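Uncharacterized protein (Borrelia turicatae, PDB 5VJ4) is of unknown function but is a putative surface protein, possibly lipid-binding, whose gene is differentially regulated as relapsing fever spirochetes pass between tick and mammal. Local coordinates at residues G239-D242 with A243-A247; Q312-L315 with N316-K319. All blocks are in the same frame, centred on the assembly; numbering follows the deposited sequence.

Contact 1: residues G239-D242 with A243-A247; sequences GWLD and ADDRA. With SO4 (sulfate ion), chain E.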
ATOM      1  N   GLY A 239     -18.070  -0.741  -3.026  1.00 48.75           N
ATOM      2  CA  GLY A 239     -18.801  -1.750  -3.783  1.00 39.67           C
ATOM      3  C   GLY A 239     -18.397  -3.137  -3.373  1.00 54.37           C
ATOM      4  O   GLY A 239     -19.159  -4.076  -3.544  1.00 66.67           O
ATOM      5  N   TRP A 240     -17.191  -3.253  -2.825  1.00 67.38           N
ATOM      6  CA  TRP A 240     -16.628  -4.536  -2.415  1.00 61.18           C
ATOM      7  C   TRP A 240     -16.846  -4.892  -0.961  1.00 53.47           C
ATOM      8  O   TRP A 240     -16.727  -6.062  -0.586  1.00 71.82           O
ATOM      9  CB  TRP A 240     -15.151  -4.497  -2.656  1.00 49.84           C
ATOM     10  CG  TRP A 240     -14.783  -4.275  -4.047  1.00 55.45           C
ATOM     11  CD1 TRP A 240     -14.597  -3.074  -4.655  1.00 62.14           C
ATOM     12  CD2 TRP A 240     -14.482  -5.281  -5.022  1.00 56.96           C
ATOM     13  NE1 TRP A 240     -14.195  -3.263  -5.967  1.00 56.52           N
ATOM     14  CE2 TRP A 240     -14.119  -4.611  -6.213  1.00 53.25           C
ATOM     15  CE3 TRP A 240     -14.473  -6.686  -5.001  1.00 48.58           C
ATOM     16  CZ2 TRP A 240     -13.766  -5.300  -7.376  1.00 68.04           C
ATOM     17  CZ3 TRP A 240     -14.115  -7.374  -6.162  1.00 50.17           C
ATOM     18  CH2 TRP A 240     -13.768  -6.680  -7.334  1.00 57.52           C
ATOM     19  N   LEU A 241     -17.124  -3.876  -0.147  1.00 65.33           N
ATOM     20  CA  LEU A 241     -17.422  -4.028   1.284  1.00 57.13           C
ATOM     21  C   LEU A 241     -18.791  -4.619   1.508  1.00 59.98           C
ATOM     22  O   LEU A 241     -19.747  -4.235   0.834  1.00 61.94           O
ATOM     23  CB  LEU A 241     -17.362  -2.669   1.991  1.00 50.25           C
ATOM     24  CG  LEU A 241     -16.079  -1.849   1.722  1.00 51.00           C
ATOM     25  CD1 LEU A 241     -16.007  -0.566   2.515  1.00 55.53           C
ATOM     26  CD2 LEU A 241     -14.838  -2.650   2.020  1.00 42.52           C
ATOM     27  N   ASP A 242     -18.881  -5.560   2.448  1.00 58.20           N
ATOM     28  CA  ASP A 242     -20.178  -6.039   2.934  1.00 57.62           C
ATOM     29  C   ASP A 242     -20.711  -5.101   4.037  1.00 63.69           C
ATOM     30  O   ASP A 242     -20.057  -4.121   4.413  1.00 55.62           O
ATOM     31  CB  ASP A 242     -20.043  -7.455   3.483  1.00 64.31           C
ATOM     32  CG  ASP A 242     -19.599  -7.473   4.925  1.00 81.28           C
ATOM     33  OD1 ASP A 242     -18.518  -6.895   5.189  1.00 82.01           O
ATOM     34  OD2 ASP A 242     -20.351  -8.026   5.784  1.00 67.86           O
ATOM     35  N   ALA A 243     -21.868  -5.436   4.595  1.00 63.79           N
ATOM     36  CA  ALA A 243     -22.463  -4.608   5.628  1.00 60.04           C
ATOM     37  C   ALA A 243     -21.531  -4.375   6.816  1.00 67.92           C
ATOM     38  O   ALA A 243     -21.369  -3.233   7.277  1.00 69.11           O
ATOM     39  CB  ALA A 243     -23.784  -5.196   6.065  1.00 47.42           C
ATOM     40  N   ASP A 244     -20.899  -5.447   7.283  1.00 60.84           N
ATOM     41  CA  ASP A 244     -19.971  -5.360   8.407  1.00 60.88           C
ATOM     42  C   ASP A 244     -18.840  -4.415   8.105  1.00 54.91           C
ATOM     43  O   ASP A 244     -18.511  -3.540   8.929  1.00 55.01           O
ATOM     44  CB  ASP A 244     -19.406  -6.736   8.766  1.00 82.72           C
ATOM     45  CG  ASP A 244     -20.423  -7.638   9.450  1.00 84.38           C
ATOM     46  OD1 ASP A 244     -21.404  -7.128  10.056  1.00 88.09           O
ATOM     47  OD2 ASP A 244     -20.224  -8.868   9.366  1.00 78.54           O
ATOM     48  N   ASP A 245     -18.251  -4.582   6.923  1.00 52.68           N
ATOM     49  CA  ASP A 245     -17.191  -3.685   6.492  1.00 51.30           C
ATOM     50  C   ASP A 245     -17.677  -2.248   6.445  1.00 47.75           C
ATOM     51  O   ASP A 245     -17.027  -1.367   7.014  1.00 61.71           O
ATOM     52  CB  ASP A 245     -16.601  -4.133   5.173  1.00 61.89           C
ATOM     53  CG  ASP A 245     -15.818  -5.434   5.297  1.00 72.28           C
ATOM     54  OD1 ASP A 245     -15.320  -5.736   6.397  1.00 78.06           O
ATOM     55  OD2 ASP A 245     -15.706  -6.172   4.292  1.00 70.00           O
ATOM     56  N   ARG A 246     -18.831  -2.023   5.816  1.00 48.10           N
ATOM     57  CA  ARG A 246     -19.461  -0.695   5.778  1.00 47.24           C
ATOM     58  C   ARG A 246     -19.551  -0.088   7.167  1.00 61.99           C
ATOM     59  O   ARG A 246     -19.009   1.025   7.392  1.00 47.01           O
ATOM     60  CB  ARG A 246     -20.828  -0.718   5.103  1.00 40.24           C
ATOM     61  CG  ARG A 246     -20.704  -0.899   3.603  1.00 59.67           C
ATOM     62  CD  ARG A 246     -21.974  -0.646   2.821  1.00 56.21           C
ATOM     63  NE  ARG A 246     -23.067  -1.509   3.251  1.00 58.36           N
ATOM     64  CZ  ARG A 246     -23.286  -2.728   2.783  1.00 56.31           C
ATOM     65  NH1 ARG A 246     -24.321  -3.434   3.233  1.00 49.06           N
ATOM     66  NH2 ARG A 246     -22.463  -3.245   1.878  1.00 63.64           N
ATOM     67  N   ALA A 247     -20.165  -0.843   8.094  1.00 43.48           N
ATOM     68  CA  ALA A 247     -20.210  -0.434   9.512  1.00 44.92           C
ATOM     69  C   ALA A 247     -18.865   0.058  10.000  1.00 47.04           C
ATOM     70  O   ALA A 247     -18.746   1.209  10.451  1.00 65.29           O
ATOM     71  CB  ALA A 247     -20.723  -1.550  10.404  1.00 31.98           C
TER
HETATM   72  S   SO4 E 503     -24.192  -6.957   1.818  0.85 84.19           S
HETATM   73  O1  SO4 E 503     -25.467  -6.793   2.560  0.85 76.63           O
HETATM   74  O2  SO4 E 503     -23.650  -5.620   1.511  0.85 70.65           O
HETATM   75  O3  SO4 E 503     -24.358  -7.722   0.552  0.85 80.52           O
HETATM   76  O4  SO4 E 503     -23.216  -7.629   2.694  0.85 96.27           O
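Asp242 turns its CG into the gap between its own backbone N and carbonyl carbon (chi1 85°), which swings the carboxylate over the first turn of helix 243-256 to meet the amides of Asp244 and Asp245. Both carboxylate oxygens are used: OD1 of Asp242 accepts from Asp245 N at 2.9 Å, and OD2 of Asp242 from Asp244 N at 3.0 Å. Each donor arrives from above the carboxylate plane rather than within it. The main chain takes over at the next step, where Arg246 N reaches Asp242 O at 2.8 Å in a nearly straight bond (N-H...O 176°).

Just before the cap residue, Leu241 puts its CB 3.6 Å from Asp245 CB, an aliphatic contact between the incoming loop and the helix. The carboxylates of Asp242 and Asp245 are set almost perpendicular, their planes 88° apart. Their like charges are close, but Asp245 also forms salt bridges with Arg286 and Arg220, which probably offset the repulsion.

The Arg246 chain bends at chi3 and folds back along the cap, so that Asp242 C and Ala243 CA lie over the rim of one guanidinium face. A sulfate ion, probably from the crystallisation liquor, sits at the edge of that guanidinium. Its O2 is gripped twice, by Arg246 NH2 at 2.7 Å and by Arg246 NH1 at 2.9 Å, while Ala243 N donates to sulfate O4 at 3.2 Å. Backbone amide and arginine thus share the anion, and the positive end of the helix dipole would favour it. The arrangement is an aspartate N-cap, in which one side chain accepts from the amides two and three residues ahead, joined here to anion binding at a helix N-terminus.

Contact 2: residues Q312-L315 with N316-K319; sequences QARL and NRFK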
ATOM      1  N   GLN A 312      -7.281   2.945  34.511  1.00128.17           N
ATOM      2  CA  GLN A 312      -8.256   3.735  33.779  1.00 99.88           C
ATOM      3  C   GLN A 312      -7.626   4.837  32.936  1.00 93.49           C
ATOM      4  O   GLN A 312      -8.063   5.110  31.815  1.00 85.05           O
ATOM      5  CB  GLN A 312      -9.250   4.352  34.752  1.00117.38           C
ATOM      6  CG  GLN A 312     -10.618   3.736  34.650  1.00116.03           C
ATOM      7  CD  GLN A 312     -11.178   3.855  33.256  1.00113.85           C
ATOM      8  OE1 GLN A 312     -10.549   4.426  32.347  1.00113.56           O
ATOM      9  NE2 GLN A 312     -12.373   3.313  33.071  1.00117.74           N
ATOM     10  N   ALA A 313      -6.582   5.455  33.484  1.00 90.00           N
ATOM     11  CA  ALA A 313      -5.828   6.457  32.756  1.00 90.94           C
ATOM     12  C   ALA A 313      -5.259   5.838  31.494  1.00 89.35           C
ATOM     13  O   ALA A 313      -5.413   6.392  30.409  1.00105.97           O
ATOM     14  CB  ALA A 313      -4.705   7.035  33.617  1.00 88.46           C
ATOM     15  N   ARG A 314      -4.633   4.672  31.649  1.00 95.35           N
ATOM     16  CA  ARG A 314      -3.971   4.004  30.546  1.00 88.23           C
ATOM     17  C   ARG A 314      -4.983   3.730  29.441  1.00 94.72           C
ATOM     18  O   ARG A 314      -4.696   4.000  28.272  1.00 77.92           O
ATOM     19  CB  ARG A 314      -3.343   2.703  31.016  1.00 92.83           C
ATOM     20  CG  ARG A 314      -2.503   2.834  32.267  1.00123.04           C
ATOM     21  CD  ARG A 314      -1.033   2.568  32.002  1.00124.02           C
ATOM     22  NE  ARG A 314      -0.825   1.186  31.546  1.00147.74           N
ATOM     23  CZ  ARG A 314      -0.796   0.100  32.327  1.00143.42           C
ATOM     24  NH1 ARG A 314      -0.942   0.194  33.642  1.00139.06           N
ATOM     25  NH2 ARG A 314      -0.613  -1.096  31.786  1.00 96.61           N
ATOM     26  N   LEU A 315      -6.160   3.219  29.822  1.00 72.35           N
ATOM     27  CA  LEU A 315      -7.197   2.894  28.861  1.00 65.73           C
ATOM     28  C   LEU A 315      -7.545   4.121  28.045  1.00 84.81           C
ATOM     29  O   LEU A 315      -7.537   4.059  26.821  1.00105.13           O
ATOM     30  CB  LEU A 315      -8.454   2.362  29.533  1.00 61.67           C
ATOM     31  CG  LEU A 315      -9.533   1.843  28.571  1.00 68.03           C
ATOM     32  CD1 LEU A 315      -9.110   0.513  27.964  1.00 65.08           C
ATOM     33  CD2 LEU A 315     -10.897   1.684  29.245  1.00 55.26           C
ATOM     34  N   ASN A 316      -7.820   5.231  28.721  1.00 93.69           N
ATOM     35  CA  ASN A 316      -8.176   6.454  28.005  1.00 88.71           C
ATOM     36  C   ASN A 316      -7.042   7.010  27.183  1.00 92.14           C
ATOM     37  O   ASN A 316      -7.252   7.426  26.049  1.00 95.04           O
ATOM     38  CB  ASN A 316      -8.752   7.505  28.934  1.00 82.04           C
ATOM     39  CG  ASN A 316     -10.110   7.103  29.449  1.00 88.78           C
ATOM     40  OD1 ASN A 316     -10.772   6.270  28.845  1.00 91.19           O
ATOM     41  ND2 ASN A 316     -10.532   7.681  30.567  1.00122.47           N
ATOM     42  N   ARG A 317      -5.837   6.970  27.739  1.00 82.64           N
ATOM     43  CA  ARG A 317      -4.675   7.494  27.047  1.00 98.99           C
ATOM     44  C   ARG A 317      -4.417   6.691  25.779  1.00 95.95           C
ATOM     45  O   ARG A 317      -4.189   7.261  24.716  1.00 86.68           O
ATOM     46  CB  ARG A 317      -3.457   7.483  27.967  1.00 91.60           C
ATOM     47  CG  ARG A 317      -2.134   7.687  27.262  1.00 83.94           C
ATOM     48  CD  ARG A 317      -1.022   7.289  28.211  1.00 96.43           C
ATOM     49  NE  ARG A 317       0.155   6.745  27.524  1.00129.50           N
ATOM     50  CZ  ARG A 317       0.988   5.851  28.055  1.00118.75           C
ATOM     51  NH1 ARG A 317       0.760   5.368  29.278  1.00116.64           N
ATOM     52  NH2 ARG A 317       2.048   5.434  27.363  1.00114.66           N
ATOM     53  N   PHE A 318      -4.477   5.372  25.908  1.00102.76           N
ATOM     54  CA  PHE A 318      -4.239   4.490  24.782  1.00 91.56           C
ATOM     55  C   PHE A 318      -5.241   4.710  23.673  1.00 82.36           C
ATOM     56  O   PHE A 318      -4.833   4.866  22.534  1.00 75.66           O
ATOM     57  CB  PHE A 318      -4.240   3.028  25.211  1.00 99.05           C
ATOM     58  CG  PHE A 318      -2.957   2.583  25.846  1.00 96.59           C
ATOM     59  CD1 PHE A 318      -1.774   3.276  25.611  1.00 76.44           C
ATOM     60  CD2 PHE A 318      -2.919   1.441  26.657  1.00 88.33           C
ATOM     61  CE1 PHE A 318      -0.584   2.863  26.186  1.00 84.21           C
ATOM     62  CE2 PHE A 318      -1.731   1.021  27.235  1.00 72.31           C
ATOM     63  CZ  PHE A 318      -0.559   1.728  26.994  1.00 91.91           C
ATOM     64  N   LYS A 319      -6.535   4.735  24.004  1.00 68.69           N
ATOM     65  CA  LYS A 319      -7.581   5.034  23.014  1.00 59.35           C
ATOM     66  C   LYS A 319      -7.252   6.362  22.325  1.00 83.94           C
ATOM     67  O   LYS A 319      -7.262   6.441  21.107  1.00 90.79           O
ATOM     68  CB  LYS A 319      -8.973   5.085  23.646  1.00 57.16           C
ATOM     69  CG  LYS A 319     -10.111   5.160  22.643  1.00 71.40           C
ATOM     70  CD  LYS A 319     -11.507   5.066  23.278  1.00 76.96           C
ATOM     71  CE  LYS A 319     -12.559   5.808  22.433  1.00 94.71           C
ATOM     72  NZ  LYS A 319     -13.957   5.274  22.435  1.00 90.18           N
TER
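Asn316 meets Gln312 one turn earlier: Asn316 N donates to Gln312 O at 3.1 Å, and the two side-chain amides lie near each other with their planes 47° apart. Gln312 OE1 stays 3.7 Å from Asn316 ND2, so the evidence supports proximity rather than a firm link. At Arg317, the backbone N bonds to Ala313 O at 2.8 Å. CG stands opposite the backbone N (chi1 166°), and the side chain runs out to a salt bridge from NE to Glu321, with Phe318 CE1 over the centre of its guanidinium.

Phe318 N donates to Arg314 O at 2.7 Å. Its ring leans back along the helix, bringing CE2 to the edge of the Arg314 guanidinium, 4.4 Å from Arg314 NE, and it also meets Tyr351 and Phe352 of helix 345-365. Lys319 closes the series with N to Leu315 O at 3.1 Å; its aliphatic chain then extends from the helix toward a weak bond between NZ and Tyr323. Leu315 itself packs on His292 and Leu296 of helix 263-301 and on Leu355. Four successive i to i+4 bonds mark regular alpha-helix, here an amphipathic one within a helical bundle.

Contacts 1 and 2 lie in series along the chain, their centres 29 Å apart and their nearest atoms about 14 Å apart, so they do not touch. Both mix buried and exposed residues, yet the centre of contact 1 is about 14 Å, and that of contact 2 about 24 Å, from the centre of the chain. Helix 263-301 borders both, meeting Asp245 in the first and Leu315 in the second. Their chemistry follows position: at 239-247 a helix begins, and side-chain carboxylate and sulfate meet amides that have no preceding turn; at 312-319, mid-helix, backbone carbonyls serve that purpose, while Leu315 and Phe318 pack against neighbouring helices and Arg317 pairs with Glu321.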